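Local coordinates for protein putative protease (Parabacteroides distasonis ATCC 8503, PDB 3KD4) that is of unproven function but is probably an exported protein and possibly a protease, at residues Ser146-Glu151 against Asp172-Val177; Gln446-Pro451 against Arg488-Glu493; Gly453-Thr458 against Arg470-Asn475. All coordinates share one frame; numbering follows the deposited sequence. Where two conformers were deposited one is given.

Interaction 1 (Ser146-Glu151 against Asp172-Val177); sequences SISVPE and DGIKEV. With PO4 (phosphate ion), chain D.
Val149 and Lys175 face each other as a hydrogen-bonded pair of two antiparallel strands, neighbours in the mixed eight-stranded sheet of the DUF3857 region. The short strand axes approach to 4.6 Å at 161° between their directions. Val149 N reaches Lys175 O at 2.9 Å, and Lys175 N returns the bond to Val149 O at 2.7 Å. Ile147 and Val177 repeat this reciprocal pair of N-H...O bonds two residues along, with Ile147 CB against Val177 CG1 on the same face as Val149 and Lys175.

The Lys175 side chain can be followed outward. Its CB lies 3.7 Å from Val149 O and near Glu151 CG, and the chain then runs alongside the Val149 side chain. CD passes near O2 and O3 of a bound phosphate. A bend at chi3 (74°) brings CE to 3.6 Å from Val149 CG2, an aliphatic contact below the charged tip, and close to phosphate O2 as well. NZ donates to that O2 at 2.7 Å and also to the Thr153 carbonyl. Gly152 N holds the same phosphate, which probably came from the crystallisation liquor.

On the other face, a water joins Ser148 OG to Glu176 OE1. Where the strand ends, Glu151 N still bonds Gly173 O, but from 37° above the carbonyl plane. A second water closes this end, donating to Glu151 OE2 at 2.9 Å and accepting from Gly173 N.

Interaction 2 (Gln446-Pro451 against Arg488-Glu493); sequences QVISKP and RSLIHE
Ile448 and Lys450 of an edge strand lean on Ser489, Leu490 and Glu493 of helix 481-495, a helix-on-sheet contact in the DUF3858 region. The short axes lie 8.9 Å apart at their closest and run at 155° to each other, so strand and helix are roughly antiparallel. Ile448 and Lys450 both direct their CB atoms at the helix, as alternation along a strand predicts, whereas the intervening Ser449 points away.

The apolar part centres on Leu490. Its CD2 methyl comes within 4.0 Å of Ile448 CG2 and meets Lys450 CG at 3.8 Å, so one branch bridges the two strand residues while CD1 approaches Lys450 CB. Leu474 of the sheet touches the same leucine.

Methyl groups against polar side-chain ends make a second group. The Ile448 and Glu493 side chains overlap head to tail, and Ile448 CG2 lies 3.4 Å from both CD and OE2 of the Glu493 carboxylate. With CG1 anti to the backbone N (chi1 178°), Ile448 extends its other branch until CD1 stands 3.6 Å from Ser489 OG. That hydroxyl is hydrogen-bonded to Asp486 O, one turn back in the helix.

Direct polar bonds between strand and helix are absent; two waters lie between the segments, though their links are partly weak. One lies between Gln446 O and Glu493 OE2, its bond to the carbonyl being weak. Lys450 NZ, which also has a long, weak ion pair with Asp486, donates to the other water at 2.8 Å; that water approaches Ser489 OG only weakly, at 3.5 Å.

Interaction 3 (Gly453-Thr458 against Arg470-Asn475); sequences GKVTRT and RTIELN
Matching first torsions, 70° in Thr456 and 75° in Thr471, place each OG1 between its own backbone N and carbonyl carbon and turn the two hydroxyls to one another. The OG1 atoms of Thr456 and Thr471 meet at 2.5 Å, a very short hydrogen bond in which either may donate. A water adds a further link: it lies 2.7 Å from Thr471 OG1 and donates weakly to Lys454 O.

These threonines form a hydrogen-bonded antiparallel pair. Thr456 N bonds Thr471 O at 2.9 Å, and Thr471 N returns the bond to Thr456 O. Lys454 and Glu473 form the next such pair, closed by Lys454 N to Glu473 O and Glu473 N to Lys454 O. On the threonine face, Asn475 ND2 donates to Glu473 OE2 at 3.2 Å, meeting the oxygen from above the carboxylate plane.

The opposite face is apolar at its middle. There Val455 CG2 packs 3.6 Å from Ile472 CG1, and the helix 481-495 covers the two residues through Glu493 and Trp494. Gly453 CA comes to 3.1 Å from Glu473 O, so the strands close tightly at this end. Near the other end Arg470 makes a cation-pi contact with Trp494 and hydrogen-bonds its carbonyl, while Arg457 donates to Asn499 O.

Alternating hydrogen-bonded and non-hydrogen-bonded pairs, with axes at 177°, show an antiparallel pairing, and the two-residue link between strands 453-462 and 465-474 makes it a beta hairpin, set within the mixed sheet of the DUF3858 region.

In the fold
Interactions 2 and 3 belong to one unit, their centres about 7 Å apart, whereas interaction 1 lies on the opposite side of the chain's centre, about 56 Å from interaction 2 by centres. Strand 446-450 of interaction 2 flanks strand 453-462 of interaction 3 in one sheet, and helix 481-495 packs on both strands. The chemistry follows these places: interactions 1 and 3 are partly buried strand pairs ruled by backbone hydrogen bonds, while interaction 2 is a surface contact of aliphatic groups and waters, though it includes the buried Leu490. Of the two strand pairs, interaction 1 engages an outside ion, and interaction 3 joins hydroxyls directly.

Interaction 1 (Ser146-Glu151 against Asp172-Val177)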
ATOM      1  N   SER A 146      -7.962  18.626 -15.305  1.00 14.13           N
ATOM      2  CA  SER A 146      -8.991  19.646 -15.227  1.00 14.75           C
ATOM      3  C   SER A 146     -10.059  19.227 -14.240  1.00 14.35           C
ATOM      4  O   SER A 146     -10.464  18.064 -14.228  1.00 13.83           O
ATOM      5  CB  SER A 146      -9.642  19.752 -16.620  1.00 15.20           C
ATOM      6  OG  SER A 146     -10.679  20.646 -16.618  1.00 20.76           O
ATOM      7  N   ILE A 147     -10.519  20.153 -13.411  1.00 14.34           N
ATOM      8  CA  ILE A 147     -11.647  19.875 -12.483  1.00 14.29           C
ATOM      9  C   ILE A 147     -12.705  20.945 -12.688  1.00 14.21           C
ATOM     10  O   ILE A 147     -12.353  22.112 -12.736  1.00 15.13           O
ATOM     11  CB  ILE A 147     -11.196  19.910 -11.027  1.00 15.33           C
ATOM     12  CG1 ILE A 147     -10.111  18.855 -10.753  1.00 16.53           C
ATOM     13  CG2 ILE A 147     -12.409  19.689 -10.049  1.00 13.85           C
ATOM     14  CD1 ILE A 147      -9.329  19.137  -9.377  1.00 17.20           C
ATOM     15  N   SER A 148     -13.967  20.558 -12.888  1.00 14.33           N
ATOM     16  CA  SER A 148     -15.071  21.515 -13.062  1.00 14.60           C
ATOM     17  C   SER A 148     -16.146  21.197 -12.077  1.00 14.13           C
ATOM     18  O   SER A 148     -16.532  20.033 -11.964  1.00 15.55           O
ATOM     19  CB  SER A 148     -15.667  21.423 -14.460  1.00 14.64           C
ATOM     20  OG  SER A 148     -14.669  21.621 -15.412  1.00 14.85           O
ATOM     21  N   VAL A 149     -16.617  22.223 -11.374  1.00 13.85           N
ATOM     22  CA  VAL A 149     -17.690  22.103 -10.384  1.00 13.21           C
ATOM     23  C   VAL A 149     -18.611  23.332 -10.537  1.00 14.30           C
ATOM     24  O   VAL A 149     -18.211  24.351 -11.130  1.00 13.11           O
ATOM     25  CB  VAL A 149     -17.163  21.978  -8.925  1.00 13.78           C
ATOM     26  CG1 VAL A 149     -16.054  20.909  -8.811  1.00 13.30           C
ATOM     27  CG2 VAL A 149     -16.660  23.324  -8.392  1.00 11.69           C
ATOM     28  N   PRO A 150     -19.834  23.246 -10.002  1.00 14.89           N
ATOM     29  CA  PRO A 150     -20.731  24.400 -10.053  1.00 16.56           C
ATOM     30  C   PRO A 150     -20.200  25.569  -9.231  1.00 17.11           C
ATOM     31  O   PRO A 150     -19.637  25.368  -8.181  1.00 16.11           O
ATOM     32  CB  PRO A 150     -22.059  23.875  -9.459  1.00 16.38           C
ATOM     33  CG  PRO A 150     -21.961  22.395  -9.533  1.00 17.04           C
ATOM     34  CD  PRO A 150     -20.461  22.096  -9.360  1.00 15.79           C
ATOM     35  N   GLU A 151     -20.351  26.778  -9.757  1.00 19.34           N
ATOM     36  CA  GLU A 151     -20.045  27.953  -8.969  1.00 22.03           C
ATOM     37  C   GLU A 151     -20.781  27.850  -7.662  1.00 21.88           C
ATOM     38  O   GLU A 151     -21.939  27.424  -7.609  1.00 21.06           O
ATOM     39  CB  GLU A 151     -20.399  29.249  -9.706  1.00 22.50           C
ATOM     40  CG  GLU A 151     -19.329  29.485 -10.732  1.00 28.67           C
ATOM     41  CD  GLU A 151     -19.477  30.731 -11.552  1.00 36.06           C
ATOM     42  OE1 GLU A 151     -20.555  31.398 -11.509  1.00 40.28           O
ATOM     43  OE2 GLU A 151     -18.478  31.015 -12.264  1.00 41.17           O
ATOM     44  N   ASP A 172     -20.123  29.985 -17.659  1.00 16.89           N
ATOM     45  CA  ASP A 172     -21.430  29.343 -17.724  1.00 17.46           C
ATOM     46  C   ASP A 172     -21.916  28.798 -16.377  1.00 16.58           C
ATOM     47  O   ASP A 172     -22.588  27.782 -16.343  1.00 16.35           O
ATOM     48  CB  ASP A 172     -21.380  28.237 -18.790  1.00 17.01           C
ATOM     49  CG  ASP A 172     -20.885  28.757 -20.143  1.00 18.96           C
ATOM     50  OD1 ASP A 172     -21.634  29.571 -20.791  1.00 19.46           O
ATOM     51  OD2 ASP A 172     -19.730  28.403 -20.533  1.00 18.05           O
ATOM     52  N   GLY A 173     -21.602  29.497 -15.290  1.00 15.99           N
ATOM     53  CA  GLY A 173     -21.965  29.074 -13.922  1.00 15.59           C
ATOM     54  C   GLY A 173     -21.095  27.931 -13.383  1.00 15.97           C
ATOM     55  O   GLY A 173     -21.437  27.304 -12.395  1.00 16.12           O
ATOM     56  N   ILE A 174     -19.990  27.630 -14.070  1.00 16.33           N
ATOM     57  CA  ILE A 174     -19.082  26.547 -13.703  1.00 15.80           C
ATOM     58  C   ILE A 174     -17.720  27.135 -13.356  1.00 16.04           C
ATOM     59  O   ILE A 174     -17.214  28.048 -14.004  1.00 16.77           O
ATOM     60  CB  ILE A 174     -18.908  25.516 -14.845  1.00 16.28           C
ATOM     61  CG1 ILE A 174     -20.237  24.825 -15.177  1.00 17.03           C
ATOM     62  CG2 ILE A 174     -17.807  24.452 -14.507  1.00 14.44           C
ATOM     63  CD1 ILE A 174     -20.296  24.318 -16.605  1.00 16.38           C
ATOM     64  N   LYS A 175     -17.127  26.582 -12.315  1.00 16.33           N
ATOM     65  CA  LYS A 175     -15.814  26.959 -11.873  1.00 17.90           C
ATOM     66  C   LYS A 175     -14.869  25.816 -12.322  1.00 17.81           C
ATOM     67  O   LYS A 175     -15.113  24.641 -12.021  1.00 16.78           O
ATOM     68  CB  LYS A 175     -15.886  27.134 -10.352  1.00 18.81           C
ATOM     69  CG  LYS A 175     -14.633  26.968  -9.609  1.00 22.95           C
ATOM     70  CD  LYS A 175     -14.760  27.504  -8.169  1.00 25.27           C
ATOM     71  CE  LYS A 175     -15.592  26.602  -7.248  1.00 24.83           C
ATOM     72  NZ  LYS A 175     -15.663  27.187  -5.875  1.00 24.33           N
ATOM     73  N   GLU A 176     -13.839  26.164 -13.083  1.00 18.44           N
ATOM     74  CA  GLU A 176     -12.903  25.183 -13.593  0.50 19.02           C
ATOM     75  C   GLU A 176     -11.471  25.542 -13.222  1.00 19.06           C
ATOM     76  O   GLU A 176     -11.091  26.715 -13.220  1.00 18.79           O
ATOM     77  CB  GLU A 176     -13.023  25.081 -15.109  0.50 19.77           C
ATOM     78  CG  GLU A 176     -12.074  24.074 -15.697  0.50 22.21           C
ATOM     79  CD  GLU A 176     -12.201  24.001 -17.178  0.50 26.37           C
ATOM     80  OE1 GLU A 176     -13.151  24.616 -17.713  0.50 28.96           O
ATOM     81  OE2 GLU A 176     -11.347  23.326 -17.803  0.50 29.88           O
ATOM     82  N   VAL A 177     -10.676  24.523 -12.891  1.00 18.28           N
ATOM     83  CA  VAL A 177      -9.277  24.726 -12.642  1.00 19.07           C
ATOM     84  C   VAL A 177      -8.517  23.662 -13.433  1.00 18.45           C
ATOM     85  O   VAL A 177      -8.958  22.501 -13.524  1.00 17.15           O
ATOM     86  CB  VAL A 177      -8.950  24.685 -11.132  1.00 20.26           C
ATOM     87  CG1 VAL A 177      -9.420  23.396 -10.501  1.00 24.12           C
ATOM     88  CG2 VAL A 177      -7.483  24.873 -10.881  1.00 20.50           C
TER
HETATM   89  P   PO4 D   3     -17.283  30.479  -6.544  0.50 45.19           P
HETATM   90  O1  PO4 D   3     -17.658  30.495  -8.006  0.50 44.58           O
HETATM   91  O2  PO4 D   3     -17.583  29.094  -6.014  0.50 42.53           O
HETATM   92  O3  PO4 D   3     -15.810  30.780  -6.399  0.50 43.57           O
HETATM   93  O4  PO4 D   3     -18.084  31.518  -5.808  0.50 43.87           O
HETATM   94  O   HOH W   1     -15.540  23.462 -17.411  1.00 18.71           O
HETATM   95  O   HOH W   2     -19.627  31.795 -14.812  1.00 30.64           O

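Interaction 2 (Gln446-Pro451 against Arg488-Glu493)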
ATOM      1  N   GLN A 446      32.498  -9.822  16.086  1.00 22.18           N
ATOM      2  CA  GLN A 446      32.382  -9.017  14.845  1.00 22.44           C
ATOM      3  C   GLN A 446      31.284  -7.985  15.004  1.00 22.35           C
ATOM      4  O   GLN A 446      30.144  -8.340  15.268  1.00 21.80           O
ATOM      5  CB  GLN A 446      32.101  -9.897  13.622  1.00 22.03           C
ATOM      6  CG  GLN A 446      33.286 -10.851  13.313  1.00 22.86           C
ATOM      7  CD  GLN A 446      33.197 -11.506  11.955  1.00 23.77           C
ATOM      8  OE1 GLN A 446      32.130 -11.582  11.346  1.00 23.06           O
ATOM      9  NE2 GLN A 446      34.321 -12.018  11.487  1.00 19.81           N
ATOM     10  N   VAL A 447      31.667  -6.719  14.875  1.00 22.55           N
ATOM     11  CA  VAL A 447      30.779  -5.590  15.050  1.00 23.70           C
ATOM     12  C   VAL A 447      30.945  -4.625  13.884  1.00 23.76           C
ATOM     13  O   VAL A 447      32.066  -4.312  13.479  1.00 22.92           O
ATOM     14  CB  VAL A 447      31.049  -4.784  16.324  1.00 24.49           C
ATOM     15  CG1 VAL A 447      29.969  -3.676  16.469  1.00 25.74           C
ATOM     16  CG2 VAL A 447      31.042  -5.680  17.555  1.00 24.40           C
ATOM     17  N   ILE A 448      29.819  -4.223  13.320  1.00 22.86           N
ATOM     18  CA  ILE A 448      29.768  -3.144  12.357  1.00 23.62           C
ATOM     19  C   ILE A 448      28.791  -2.100  12.912  1.00 24.12           C
ATOM     20  O   ILE A 448      27.638  -2.393  13.224  1.00 23.56           O
ATOM     21  CB  ILE A 448      29.384  -3.632  10.939  1.00 23.71           C
ATOM     22  CG1 ILE A 448      29.306  -2.423  10.000  1.00 24.93           C
ATOM     23  CG2 ILE A 448      28.068  -4.458  10.973  1.00 22.87           C
ATOM     24  CD1 ILE A 448      29.281  -2.758   8.526  1.00 26.53           C
ATOM     25  N   SER A 449      29.290  -0.897  13.101  1.00 25.62           N
ATOM     26  CA  SER A 449      28.524   0.147  13.736  1.00 27.13           C
ATOM     27  C   SER A 449      28.452   1.371  12.834  1.00 27.31           C
ATOM     28  O   SER A 449      29.474   1.858  12.341  1.00 27.62           O
ATOM     29  CB  SER A 449      29.178   0.502  15.062  1.00 27.07           C
ATOM     30  OG  SER A 449      28.253   1.217  15.833  1.00 31.70           O
ATOM     31  N   LYS A 450      27.247   1.869  12.613  1.00 27.33           N
ATOM     32  CA  LYS A 450      27.034   2.974  11.699  1.00 28.13           C
ATOM     33  C   LYS A 450      26.118   3.952  12.387  1.00 28.11           C
ATOM     34  O   LYS A 450      25.570   3.652  13.449  1.00 27.97           O
ATOM     35  CB  LYS A 450      26.389   2.482  10.388  1.00 28.15           C
ATOM     36  CG  LYS A 450      27.312   1.620   9.514  1.00 30.17           C
ATOM     37  CD  LYS A 450      28.579   2.313   9.051  1.00 30.98           C
ATOM     38  CE  LYS A 450      29.430   1.342   8.262  1.00 33.37           C
ATOM     39  NZ  LYS A 450      30.710   1.913   7.793  1.00 35.92           N
ATOM     40  N   PRO A 451      25.942   5.133  11.788  1.00 29.18           N
ATOM     41  CA  PRO A 451      25.127   6.128  12.482  1.00 29.30           C
ATOM     42  C   PRO A 451      23.687   5.686  12.791  1.00 28.60           C
ATOM     43  O   PRO A 451      23.135   6.144  13.762  1.00 28.95           O
ATOM     44  CB  PRO A 451      25.132   7.317  11.515  1.00 29.68           C
ATOM     45  CG  PRO A 451      26.400   7.153  10.696  1.00 28.78           C
ATOM     46  CD  PRO A 451      26.599   5.692  10.580  1.00 29.68           C
ATOM     47  N   ARG A 488      23.102  -0.068   3.873  1.00 21.75           N
ATOM     48  CA  ARG A 488      23.305  -1.230   3.045  1.00 22.16           C
ATOM     49  C   ARG A 488      24.394  -2.123   3.641  1.00 22.48           C
ATOM     50  O   ARG A 488      24.265  -3.331   3.649  1.00 21.66           O
ATOM     51  CB  ARG A 488      23.669  -0.817   1.637  1.00 22.38           C
ATOM     52  CG  ARG A 488      23.975  -1.988   0.717  1.00 24.34           C
ATOM     53  CD  ARG A 488      24.268  -1.426  -0.617  1.00 29.71           C
ATOM     54  NE  ARG A 488      24.657  -2.443  -1.569  1.00 35.12           N
ATOM     55  CZ  ARG A 488      25.917  -2.705  -1.935  1.00 41.49           C
ATOM     56  NH1 ARG A 488      26.953  -2.037  -1.411  1.00 42.32           N
ATOM     57  NH2 ARG A 488      26.148  -3.653  -2.845  1.00 42.87           N
ATOM     58  N   SER A 489      25.457  -1.533   4.152  1.00 23.22           N
ATOM     59  CA  SER A 489      26.506  -2.355   4.753  1.00 23.76           C
ATOM     60  C   SER A 489      25.991  -3.100   6.005  1.00 22.91           C
ATOM     61  O   SER A 489      26.334  -4.243   6.199  1.00 21.96           O
ATOM     62  CB  SER A 489      27.771  -1.529   5.003  1.00 24.27           C
ATOM     63  OG  SER A 489      27.599  -0.647   6.091  1.00 29.19           O
ATOM     64  N   LEU A 490      25.077  -2.497   6.777  1.00 22.25           N
ATOM     65  CA  LEU A 490      24.466  -3.182   7.910  1.00 21.34           C
ATOM     66  C   LEU A 490      23.633  -4.350   7.451  1.00 22.04           C
ATOM     67  O   LEU A 490      23.762  -5.486   7.971  1.00 21.28           O
ATOM     68  CB  LEU A 490      23.597  -2.219   8.752  1.00 21.14           C
ATOM     69  CG  LEU A 490      24.295  -1.028   9.419  1.00 20.35           C
ATOM     70  CD1 LEU A 490      23.287  -0.080  10.153  1.00 16.52           C
ATOM     71  CD2 LEU A 490      25.388  -1.502  10.406  1.00 19.85           C
ATOM     72  N   ILE A 491      22.759  -4.080   6.471  1.00 22.26           N
ATOM     73  CA  ILE A 491      21.801  -5.087   6.018  1.00 22.58           C
ATOM     74  C   ILE A 491      22.577  -6.245   5.406  1.00 23.04           C
ATOM     75  O   ILE A 491      22.292  -7.419   5.651  1.00 22.94           O
ATOM     76  CB  ILE A 491      20.745  -4.512   5.006  1.00 21.97           C
ATOM     77  CG1 ILE A 491      19.839  -3.519   5.733  1.00 22.66           C
ATOM     78  CG2 ILE A 491      19.941  -5.650   4.378  1.00 21.61           C
ATOM     79  CD1 ILE A 491      19.137  -2.475   4.790  1.00 22.39           C
ATOM     80  N   HIS A 492      23.576  -5.900   4.626  1.00 23.51           N
ATOM     81  CA  HIS A 492      24.427  -6.910   4.025  1.00 24.90           C
ATOM     82  C   HIS A 492      25.205  -7.742   5.085  1.00 24.24           C
ATOM     83  O   HIS A 492      25.364  -8.946   4.944  1.00 23.91           O
ATOM     84  CB  HIS A 492      25.368  -6.220   3.038  1.00 25.15           C
ATOM     85  CG  HIS A 492      26.407  -7.116   2.459  1.00 29.91           C
ATOM     86  ND1 HIS A 492      26.105  -8.102   1.541  1.00 36.33           N
ATOM     87  CD2 HIS A 492      27.749  -7.154   2.630  1.00 33.09           C
ATOM     88  CE1 HIS A 492      27.214  -8.737   1.206  1.00 35.75           C
ATOM     89  NE2 HIS A 492      28.229  -8.173   1.841  1.00 35.89           N
ATOM     90  N   GLU A 493      25.675  -7.096   6.147  1.00 24.39           N
ATOM     91  CA  GLU A 493      26.378  -7.837   7.209  1.00 24.48           C
ATOM     92  C   GLU A 493      25.446  -8.882   7.796  1.00 23.66           C
ATOM     93  O   GLU A 493      25.865 -10.016   8.078  1.00 24.40           O
ATOM     94  CB  GLU A 493      26.914  -6.910   8.299  1.00 24.70           C
ATOM     95  CG  GLU A 493      27.806  -7.650   9.332  1.00 27.46           C
ATOM     96  CD  GLU A 493      29.256  -7.190   9.317  1.00 29.45           C
ATOM     97  OE1 GLU A 493      29.746  -6.756   8.270  1.00 30.72           O
ATOM     98  OE2 GLU A 493      29.890  -7.258  10.385  1.00 33.39           O
TER
HETATM   99  O   HOH W   3      28.767  -8.415  12.685  1.00 31.74           O
HETATM  100  O   HOH W   4      29.575   2.101   5.220  1.00 50.35           O

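Interaction 3 (Gly453-Thr458 against Arg470-Asn475)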
ATOM      1  N   GLY A 453      22.510   2.281  12.874  1.00 24.77           N
ATOM      2  CA  GLY A 453      22.317   0.913  13.351  1.00 24.27           C
ATOM      3  C   GLY A 453      23.605   0.178  13.634  1.00 23.38           C
ATOM      4  O   GLY A 453      24.676   0.762  13.595  1.00 22.49           O
ATOM      5  N   LYS A 454      23.483  -1.119  13.905  1.00 22.69           N
ATOM      6  CA  LYS A 454      24.636  -1.916  14.321  1.00 22.54           C
ATOM      7  C   LYS A 454      24.290  -3.378  14.146  1.00 21.75           C
ATOM      8  O   LYS A 454      23.153  -3.767  14.349  1.00 20.98           O
ATOM      9  CB  LYS A 454      24.961  -1.596  15.798  1.00 22.93           C
ATOM     10  CG  LYS A 454      26.100  -2.401  16.427  1.00 25.17           C
ATOM     11  CD  LYS A 454      26.418  -1.942  17.828  1.00 27.77           C
ATOM     12  CE  LYS A 454      25.383  -2.420  18.842  1.00 32.80           C
ATOM     13  NZ  LYS A 454      25.824  -2.081  20.287  1.00 35.87           N
ATOM     14  N   VAL A 455      25.275  -4.166  13.743  1.00 21.47           N
ATOM     15  CA  VAL A 455      25.150  -5.622  13.628  1.00 21.42           C
ATOM     16  C   VAL A 455      26.313  -6.237  14.426  1.00 21.76           C
ATOM     17  O   VAL A 455      27.446  -5.770  14.330  1.00 22.74           O
ATOM     18  CB  VAL A 455      25.210  -6.116  12.169  1.00 21.51           C
ATOM     19  CG1 VAL A 455      25.296  -7.635  12.104  1.00 20.38           C
ATOM     20  CG2 VAL A 455      24.012  -5.616  11.363  1.00 20.51           C
ATOM     21  N   THR A 456      26.033  -7.249  15.239  1.00 22.06           N
ATOM     22  CA  THR A 456      27.093  -7.911  15.951  1.00 22.31           C
ATOM     23  C   THR A 456      26.976  -9.410  15.840  1.00 23.09           C
ATOM     24  O   THR A 456      25.878  -9.960  15.650  1.00 23.23           O
ATOM     25  CB  THR A 456      27.098  -7.566  17.462  1.00 22.82           C
ATOM     26  OG1 THR A 456      25.956  -8.170  18.060  1.00 23.19           O
ATOM     27  CG2 THR A 456      27.145  -6.025  17.725  1.00 20.91           C
ATOM     28  N   ARG A 457      28.117 -10.066  16.037  1.00 22.60           N
ATOM     29  CA  ARG A 457      28.178 -11.508  16.161  1.00 22.71           C
ATOM     30  C   ARG A 457      29.179 -11.845  17.263  1.00 23.29           C
ATOM     31  O   ARG A 457      30.322 -11.359  17.252  1.00 21.76           O
ATOM     32  CB  ARG A 457      28.630 -12.143  14.853  1.00 21.87           C
ATOM     33  CG  ARG A 457      28.600 -13.637  14.886  1.00 22.35           C
ATOM     34  CD  ARG A 457      29.160 -14.214  13.613  1.00 22.96           C
ATOM     35  NE  ARG A 457      30.614 -14.254  13.618  1.00 21.87           N
ATOM     36  CZ  ARG A 457      31.356 -14.775  12.644  1.00 23.31           C
ATOM     37  NH1 ARG A 457      30.783 -15.279  11.556  1.00 23.19           N
ATOM     38  NH2 ARG A 457      32.683 -14.817  12.763  1.00 22.26           N
ATOM     39  N   THR A 458      28.745 -12.649  18.225  1.00 23.45           N
ATOM     40  CA  THR A 458      29.666 -13.132  19.240  1.00 24.06           C
ATOM     41  C   THR A 458      29.656 -14.643  19.161  1.00 24.55           C
ATOM     42  O   THR A 458      28.626 -15.247  18.872  1.00 24.05           O
ATOM     43  CB  THR A 458      29.246 -12.714  20.646  1.00 24.45           C
ATOM     44  OG1 THR A 458      27.966 -13.277  20.904  1.00 26.02           O
ATOM     45  CG2 THR A 458      29.154 -11.229  20.773  1.00 23.98           C
ATOM     46  N   ARG A 470      23.772 -13.476  17.136  1.00 21.22           N
ATOM     47  CA  ARG A 470      23.743 -12.426  16.117  1.00 21.88           C
ATOM     48  C   ARG A 470      22.678 -11.407  16.482  1.00 22.06           C
ATOM     49  O   ARG A 470      21.561 -11.797  16.799  1.00 22.39           O
ATOM     50  CB  ARG A 470      23.429 -13.018  14.741  1.00 21.55           C
ATOM     51  CG  ARG A 470      24.344 -14.180  14.321  1.00 23.50           C
ATOM     52  CD  ARG A 470      24.047 -14.566  12.903  1.00 24.58           C
ATOM     53  NE  ARG A 470      24.589 -13.542  12.016  1.00 26.20           N
ATOM     54  CZ  ARG A 470      24.017 -13.107  10.903  1.00 24.26           C
ATOM     55  NH1 ARG A 470      22.839 -13.560  10.514  1.00 24.63           N
ATOM     56  NH2 ARG A 470      24.640 -12.194  10.184  1.00 25.78           N
ATOM     57  N   THR A 471      23.034 -10.119  16.438  1.00 21.84           N
ATOM     58  CA  THR A 471      22.104  -9.018  16.641  1.00 21.68           C
ATOM     59  C   THR A 471      22.148  -7.993  15.497  1.00 22.15           C
ATOM     60  O   THR A 471      23.211  -7.776  14.856  1.00 21.13           O
ATOM     61  CB  THR A 471      22.387  -8.266  17.968  1.00 22.35           C
ATOM     62  OG1 THR A 471      23.559  -7.456  17.816  1.00 22.83           O
ATOM     63  CG2 THR A 471      22.615  -9.258  19.116  1.00 21.50           C
ATOM     64  N   ILE A 472      20.984  -7.395  15.206  1.00 22.05           N
ATOM     65  CA  ILE A 472      20.900  -6.234  14.319  1.00 21.58           C
ATOM     66  C   ILE A 472      19.908  -5.236  14.874  1.00 22.22           C
ATOM     67  O   ILE A 472      18.873  -5.646  15.382  1.00 22.68           O
ATOM     68  CB  ILE A 472      20.552  -6.616  12.869  1.00 22.07           C
ATOM     69  CG1 ILE A 472      20.468  -5.345  11.981  1.00 21.73           C
ATOM     70  CG2 ILE A 472      19.269  -7.513  12.767  1.00 21.53           C
ATOM     71  CD1 ILE A 472      20.411  -5.643  10.488  1.00 19.93           C
ATOM     72  N   GLU A 473      20.235  -3.942  14.820  1.00 21.93           N
ATOM     73  CA  GLU A 473      19.248  -2.910  15.082  1.00 23.35           C
ATOM     74  C   GLU A 473      19.318  -1.896  13.958  1.00 22.02           C
ATOM     75  O   GLU A 473      20.415  -1.520  13.518  1.00 22.28           O
ATOM     76  CB  GLU A 473      19.462  -2.235  16.429  1.00 24.53           C
ATOM     77  CG  GLU A 473      20.801  -1.549  16.544  1.00 30.27           C
ATOM     78  CD  GLU A 473      21.018  -0.869  17.897  1.00 38.39           C
ATOM     79  OE1 GLU A 473      20.624  -1.449  18.944  1.00 42.66           O
ATOM     80  OE2 GLU A 473      21.606   0.239  17.896  1.00 42.94           O
ATOM     81  N   LEU A 474      18.153  -1.509  13.449  1.00 20.51           N
ATOM     82  CA  LEU A 474      18.066  -0.472  12.474  1.00 20.24           C
ATOM     83  C   LEU A 474      17.140   0.595  13.069  1.00 20.25           C
ATOM     84  O   LEU A 474      15.984   0.313  13.426  1.00 19.57           O
ATOM     85  CB  LEU A 474      17.574  -1.024  11.128  1.00 19.15           C
ATOM     86  CG  LEU A 474      18.431  -2.054  10.395  1.00 20.74           C
ATOM     87  CD1 LEU A 474      17.726  -2.526   9.086  1.00 16.34           C
ATOM     88  CD2 LEU A 474      19.844  -1.529  10.066  1.00 20.77           C
ATOM     89  N   ASN A 475      17.668   1.812  13.204  1.00 21.08           N
ATOM     90  CA  ASN A 475      17.018   2.876  13.981  1.00 22.03           C
ATOM     91  C   ASN A 475      16.526   4.081  13.179  1.00 21.57           C
ATOM     92  O   ASN A 475      16.161   5.070  13.746  1.00 21.72           O
ATOM     93  CB  ASN A 475      17.970   3.366  15.052  1.00 22.43           C
ATOM     94  CG  ASN A 475      18.476   2.243  15.941  1.00 27.98           C
ATOM     95  OD1 ASN A 475      17.692   1.412  16.429  1.00 33.71           O
ATOM     96  ND2 ASN A 475      19.803   2.216  16.172  1.00 32.59           N
TER
HETATM   97  O   HOH W   5      23.248  -4.965  16.943  1.00 27.73           O